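Mannosylglycerate hydrolase MGH1-like glycoside hydrolase domain-containing protein (Thermus thermophilus HB8, PDB 4WVA) hydrolyses mannosylglycerate, a solute made under osmotic stress in thermophiles, to mannose and glycerate, and probably also splits glucosylglycerate with similar efficiency. Local coordinates at residues A[10-15]-A[41-46]; A[50-55]-A[109-114]. All coordinates share one frame; numbering follows the deposited sequence.

Contact 1 of 2, residues A[10-15]-A[41-46]; sequences EVLQRN and LGWTQV
Beside Trp43, whose indole reaches over to Leu12, the hydroxyl of Thr44 is gripped twice: OG1 donates to the carbonyl O of Leu41 at 2.6 Å and accepts a nearly straight bond from Gln45 NE2. This pair of bonds ties the chain from Leu41 to Gln45. No hydrogen bond runs between 10-15 and 41-46. Leu12 lays its CB over one face of the Trp43 six-membered ring, 4.0 Å from the centroid, a CH-pi contact, while its CD1 comes within 4.1 Å of Gly42 C; a CB on Gly42 would point at that methyl and come tightly close to it. Gln13, its chain bent at chi2 (-78°), curls back to set OE1 at the ring edge, 3.4 Å from Trp43 CH2, with the amide turned 73° from the indole plane. Arg50 makes a cation-pi contact on the face opposite Leu12, and NE1 bonds to Thr21 OG1. A leucine in place of Trp43 would probably leave Thr21 OG1 without its indole N-H, Arg50 without its aromatic face and a gap beside Leu12 CB. The contact is thus mainly apolar and CH-pi, the indole N-H being paired with Thr21, while the ring's C-H rim is probably mildly favourable to Gln13 OE1.

Contact 2 of 2, residues A[50-55]-A[109-114]; sequences RAWQEL and TVVRYL
Leu114 slides over the Trp52 indole, setting its CB above one face, 3.7 Å from the centroid of the six-membered ring and 18° off the normal, as a CH-pi contact. Its chi1 of -59° turns CG beside the backbone N, and from there CD2 meets Ala51 CB at 4.0 Å, while CD1 meets Leu55 CD1 at 3.9 Å and also lies near Trp52 CE3. That same Leu55 CD1 does all of its residue's touching, for it also lies 3.6 Å from Val111 CG2 and 4.0 Å from Val110 CG1, resting among three aliphatic side chains. Val111 divides its work between its branches, since CG1 turns the other way to reach Trp52 CZ3 at 4.1 Å, the valine crossing the indole at about a right angle. No hydrogen bond spans the two segments.

Further out, Trp52 NE1 is bonded to Asp118 OD2, which helps fix the rotation of the indole, and side chains of helix 121-146, such as Arg127 and Leu131, touch Trp52. On helix 48-62 Arg50 NH1 meets Glu54 OE1 at 2.9 Å in a salt bridge, nearly in line with the oxygen's C-O bond and close to the guanidinium plane; the buried carboxylate is further satisfied by Thr21 OG1 and Ser36 OG. From helix 107-117, Arg112 NH2 bonds to Ala275 O of a second subunit.

The short segments run nearly antiparallel, at 151°, with axes 10.9 Å apart, consistent with the helix-on-helix layers of the (alpha/alpha)6 barrel of this GH63 enzyme.

How the contacts relate
Contact 2 is wholly buried and joins helices 48-62 and 107-117 through aliphatic groups around one indole, whereas contact 1, somewhat further from the centre of the chain, buries less surface and ends in the exposed Gln13. Each has a tryptophan covered by a leucine CB, and Thr21 is a polar partner common to both. The two are neighbours, with centres about 13 Å apart, because helix 48-62 follows helix 33-43 directly. Thr44 CG2 packs on Leu114 CD2, and Trp43 CB lies against Ala51 CA. Arg50 CG packs on Trp43 CD2, which puts a side chain of contact 2 directly on the indole of contact 1.

Contact 1 of 2, residues A[10-15]-A[41-46]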
# COMPACT_ATOMS: atom_id res chain seq x y z
N GLU A 10 4.04 -39.61 14.62
CA GLU A 10 4.04 -40.95 14.05
C GLU A 10 3.83 -40.92 12.53
O GLU A 10 4.53 -41.62 11.77
CB GLU A 10 2.98 -41.82 14.73
CG GLU A 10 2.88 -43.22 14.17
CD GLU A 10 1.66 -43.97 14.68
OE1 GLU A 10 1.13 -43.62 15.77
OE2 GLU A 10 1.24 -44.92 13.96
N VAL A 11 2.88 -40.10 12.07
CA VAL A 11 2.61 -39.97 10.63
C VAL A 11 3.84 -39.45 9.89
O VAL A 11 4.22 -40.00 8.85
CB VAL A 11 1.39 -39.07 10.34
CG1 VAL A 11 1.27 -38.78 8.84
CG2 VAL A 11 0.12 -39.71 10.89
N LEU A 12 4.46 -38.40 10.42
CA LEU A 12 5.64 -37.83 9.74
C LEU A 12 6.78 -38.83 9.70
O LEU A 12 7.43 -38.98 8.67
CB LEU A 12 6.08 -36.53 10.40
CG LEU A 12 5.13 -35.34 10.26
CD1 LEU A 12 5.77 -34.08 10.82
CD2 LEU A 12 4.69 -35.14 8.81
N GLN A 13 7.03 -39.50 10.82
CA GLN A 13 8.11 -40.50 10.85
C GLN A 13 7.83 -41.70 9.94
O GLN A 13 8.75 -42.19 9.29
CB GLN A 13 8.41 -40.93 12.27
CG GLN A 13 8.99 -39.81 13.15
CD GLN A 13 10.45 -39.50 12.92
OE1 GLN A 13 10.98 -39.60 11.81
NE2 GLN A 13 11.12 -39.08 13.99
N ARG A 14 6.57 -42.14 9.87
CA ARG A 14 6.18 -43.21 8.94
C ARG A 14 6.37 -42.81 7.48
O ARG A 14 6.81 -43.63 6.65
CB ARG A 14 4.72 -43.66 9.15
CG ARG A 14 4.51 -44.52 10.39
CD ARG A 14 3.11 -45.16 10.42
NE ARG A 14 2.03 -44.20 10.15
CZ ARG A 14 1.12 -44.27 9.17
NH1 ARG A 14 1.11 -45.27 8.29
NH2 ARG A 14 0.19 -43.32 9.05
N ASN A 15 6.06 -41.54 7.17
CA ASN A 15 6.16 -41.06 5.79
C ASN A 15 7.56 -40.54 5.43
O ASN A 15 7.83 -40.20 4.28
CB ASN A 15 5.12 -39.96 5.52
CG ASN A 15 3.69 -40.46 5.57
OD1 ASN A 15 2.74 -39.65 5.62
ND2 ASN A 15 3.50 -41.76 5.54
N LEU A 41 7.60 -27.31 8.32
CA LEU A 41 7.08 -26.64 9.53
C LEU A 41 6.74 -27.64 10.63
O LEU A 41 6.98 -27.37 11.82
CB LEU A 41 5.87 -25.78 9.19
CG LEU A 41 6.13 -24.57 8.28
CD1 LEU A 41 4.83 -23.88 7.87
CD2 LEU A 41 7.09 -23.60 8.95
N GLY A 42 6.20 -28.79 10.24
CA GLY A 42 5.92 -29.85 11.20
C GLY A 42 7.19 -30.41 11.83
O GLY A 42 7.24 -30.63 13.03
N TRP A 43 8.22 -30.62 11.00
CA TRP A 43 9.48 -31.16 11.51
C TRP A 43 10.16 -30.25 12.55
O TRP A 43 10.94 -30.74 13.38
CB TRP A 43 10.45 -31.47 10.36
CG TRP A 43 10.09 -32.70 9.58
CD1 TRP A 43 9.77 -32.77 8.25
CD2 TRP A 43 10.02 -34.05 10.07
NE1 TRP A 43 9.49 -34.07 7.89
CE2 TRP A 43 9.65 -34.87 8.99
CE3 TRP A 43 10.26 -34.64 11.32
CZ2 TRP A 43 9.52 -36.25 9.11
CZ3 TRP A 43 10.11 -36.00 11.44
CH2 TRP A 43 9.76 -36.80 10.35
N THR A 44 9.84 -28.96 12.55
CA THR A 44 10.42 -28.04 13.56
C THR A 44 10.02 -28.47 14.98
O THR A 44 10.65 -28.05 15.96
CB THR A 44 10.00 -26.56 13.40
OG1 THR A 44 8.59 -26.41 13.65
CG2 THR A 44 10.33 -26.01 12.03
N GLN A 45 8.95 -29.26 15.09
CA GLN A 45 8.46 -29.74 16.38
C GLN A 45 9.13 -31.05 16.80
O GLN A 45 8.85 -31.57 17.89
CB GLN A 45 6.95 -29.95 16.30
CG GLN A 45 6.17 -28.70 16.02
CD GLN A 45 6.51 -27.61 17.01
OE1 GLN A 45 6.15 -27.68 18.19
NE2 GLN A 45 7.21 -26.59 16.53
N VAL A 46 10.02 -31.57 15.95
CA VAL A 46 10.70 -32.84 16.17
C VAL A 46 12.20 -32.66 16.16
O VAL A 46 12.90 -33.09 17.08
CB VAL A 46 10.31 -33.88 15.09
CG1 VAL A 46 11.00 -35.22 15.30
CG2 VAL A 46 8.81 -34.11 15.08

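Contact 2 of 2, residues A[50-55]-A[109-114]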
# COMPACT_ATOMS: atom_id res chain seq x y z
N ARG A 50 16.17 -31.78 10.66
CA ARG A 50 15.28 -32.53 9.80
C ARG A 50 14.38 -31.61 8.97
O ARG A 50 14.11 -31.91 7.81
CB ARG A 50 14.44 -33.51 10.63
CG ARG A 50 13.50 -34.37 9.82
CD ARG A 50 14.23 -35.27 8.85
NE ARG A 50 13.30 -36.09 8.08
CZ ARG A 50 12.62 -35.68 7.01
NH1 ARG A 50 12.74 -34.42 6.57
NH2 ARG A 50 11.83 -36.53 6.36
N ALA A 51 13.94 -30.49 9.56
CA ALA A 51 13.14 -29.50 8.85
C ALA A 51 13.94 -28.88 7.70
O ALA A 51 13.46 -28.78 6.59
CB ALA A 51 12.65 -28.43 9.81
N TRP A 52 15.18 -28.51 7.97
CA TRP A 52 16.03 -27.98 6.91
C TRP A 52 16.27 -29.02 5.83
O TRP A 52 16.24 -28.73 4.63
CB TRP A 52 17.38 -27.56 7.45
CG TRP A 52 17.42 -26.29 8.21
CD1 TRP A 52 17.66 -26.13 9.53
CD2 TRP A 52 17.25 -24.97 7.67
NE1 TRP A 52 17.64 -24.80 9.86
CE2 TRP A 52 17.40 -24.06 8.73
CE3 TRP A 52 17.00 -24.47 6.39
CZ2 TRP A 52 17.29 -22.68 8.56
CZ3 TRP A 52 16.88 -23.09 6.22
CH2 TRP A 52 17.05 -22.22 7.28
N GLN A 53 16.51 -30.26 6.25
CA GLN A 53 16.87 -31.31 5.30
C GLN A 53 15.79 -31.52 4.25
O GLN A 53 16.10 -31.75 3.07
CB GLN A 53 17.20 -32.61 6.03
CG GLN A 53 18.55 -32.60 6.74
CD GLN A 53 19.72 -32.44 5.77
OE1 GLN A 53 19.67 -32.91 4.61
NE2 GLN A 53 20.78 -31.77 6.23
N GLU A 54 14.53 -31.44 4.67
CA GLU A 54 13.40 -31.53 3.75
C GLU A 54 13.59 -30.59 2.56
O GLU A 54 13.34 -30.99 1.42
CB GLU A 54 12.07 -31.21 4.46
CG GLU A 54 10.84 -31.53 3.61
CD GLU A 54 10.45 -33.00 3.62
OE1 GLU A 54 10.81 -33.71 4.59
OE2 GLU A 54 9.75 -33.44 2.67
N LEU A 55 13.99 -29.35 2.83
CA LEU A 55 14.07 -28.35 1.77
C LEU A 55 15.41 -28.44 1.02
O LEU A 55 15.48 -28.17 -0.17
CB LEU A 55 13.85 -26.96 2.34
CG LEU A 55 12.54 -26.84 3.12
CD1 LEU A 55 12.38 -25.40 3.58
CD2 LEU A 55 11.36 -27.33 2.29
N THR A 109 8.93 -18.54 2.27
CA THR A 109 8.25 -18.20 3.52
C THR A 109 8.66 -19.18 4.63
O THR A 109 8.95 -18.77 5.76
CB THR A 109 6.75 -18.21 3.27
OG1 THR A 109 6.45 -17.13 2.39
CG2 THR A 109 5.94 -18.03 4.57
N VAL A 110 8.72 -20.46 4.28
CA VAL A 110 9.13 -21.47 5.23
C VAL A 110 10.62 -21.32 5.56
O VAL A 110 11.01 -21.41 6.72
CB VAL A 110 8.76 -22.89 4.76
CG1 VAL A 110 9.34 -23.93 5.71
CG2 VAL A 110 7.25 -23.05 4.66
N VAL A 111 11.44 -21.06 4.55
CA VAL A 111 12.87 -20.86 4.80
C VAL A 111 13.12 -19.66 5.74
O VAL A 111 13.97 -19.74 6.64
CB VAL A 111 13.66 -20.76 3.48
CG1 VAL A 111 15.09 -20.33 3.77
CG2 VAL A 111 13.66 -22.10 2.73
N ARG A 112 12.39 -18.57 5.55
CA ARG A 112 12.55 -17.41 6.44
C ARG A 112 12.24 -17.82 7.89
O ARG A 112 12.96 -17.46 8.83
CB ARG A 112 11.66 -16.25 6.02
CG ARG A 112 11.79 -15.08 6.99
CD ARG A 112 10.87 -13.92 6.63
NE ARG A 112 11.03 -12.83 7.60
CZ ARG A 112 10.36 -11.68 7.55
NH1 ARG A 112 9.48 -11.43 6.60
NH2 ARG A 112 10.57 -10.75 8.49
N TYR A 113 11.17 -18.56 8.08
CA TYR A 113 10.80 -19.02 9.41
C TYR A 113 11.88 -19.93 10.02
O TYR A 113 12.30 -19.73 11.17
CB TYR A 113 9.47 -19.78 9.41
CG TYR A 113 9.08 -20.17 10.79
CD1 TYR A 113 8.45 -19.25 11.63
CD2 TYR A 113 9.41 -21.42 11.31
CE1 TYR A 113 8.12 -19.59 12.91
CE2 TYR A 113 9.10 -21.75 12.60
CZ TYR A 113 8.45 -20.84 13.39
OH TYR A 113 8.13 -21.17 14.68
N LEU A 114 12.33 -20.92 9.26
CA LEU A 114 13.43 -21.78 9.75
C LEU A 114 14.66 -20.95 10.10
O LEU A 114 15.30 -21.18 11.14
CB LEU A 114 13.80 -22.87 8.75
CG LEU A 114 12.68 -23.84 8.36
CD1 LEU A 114 13.23 -24.84 7.37
CD2 LEU A 114 12.04 -24.53 9.56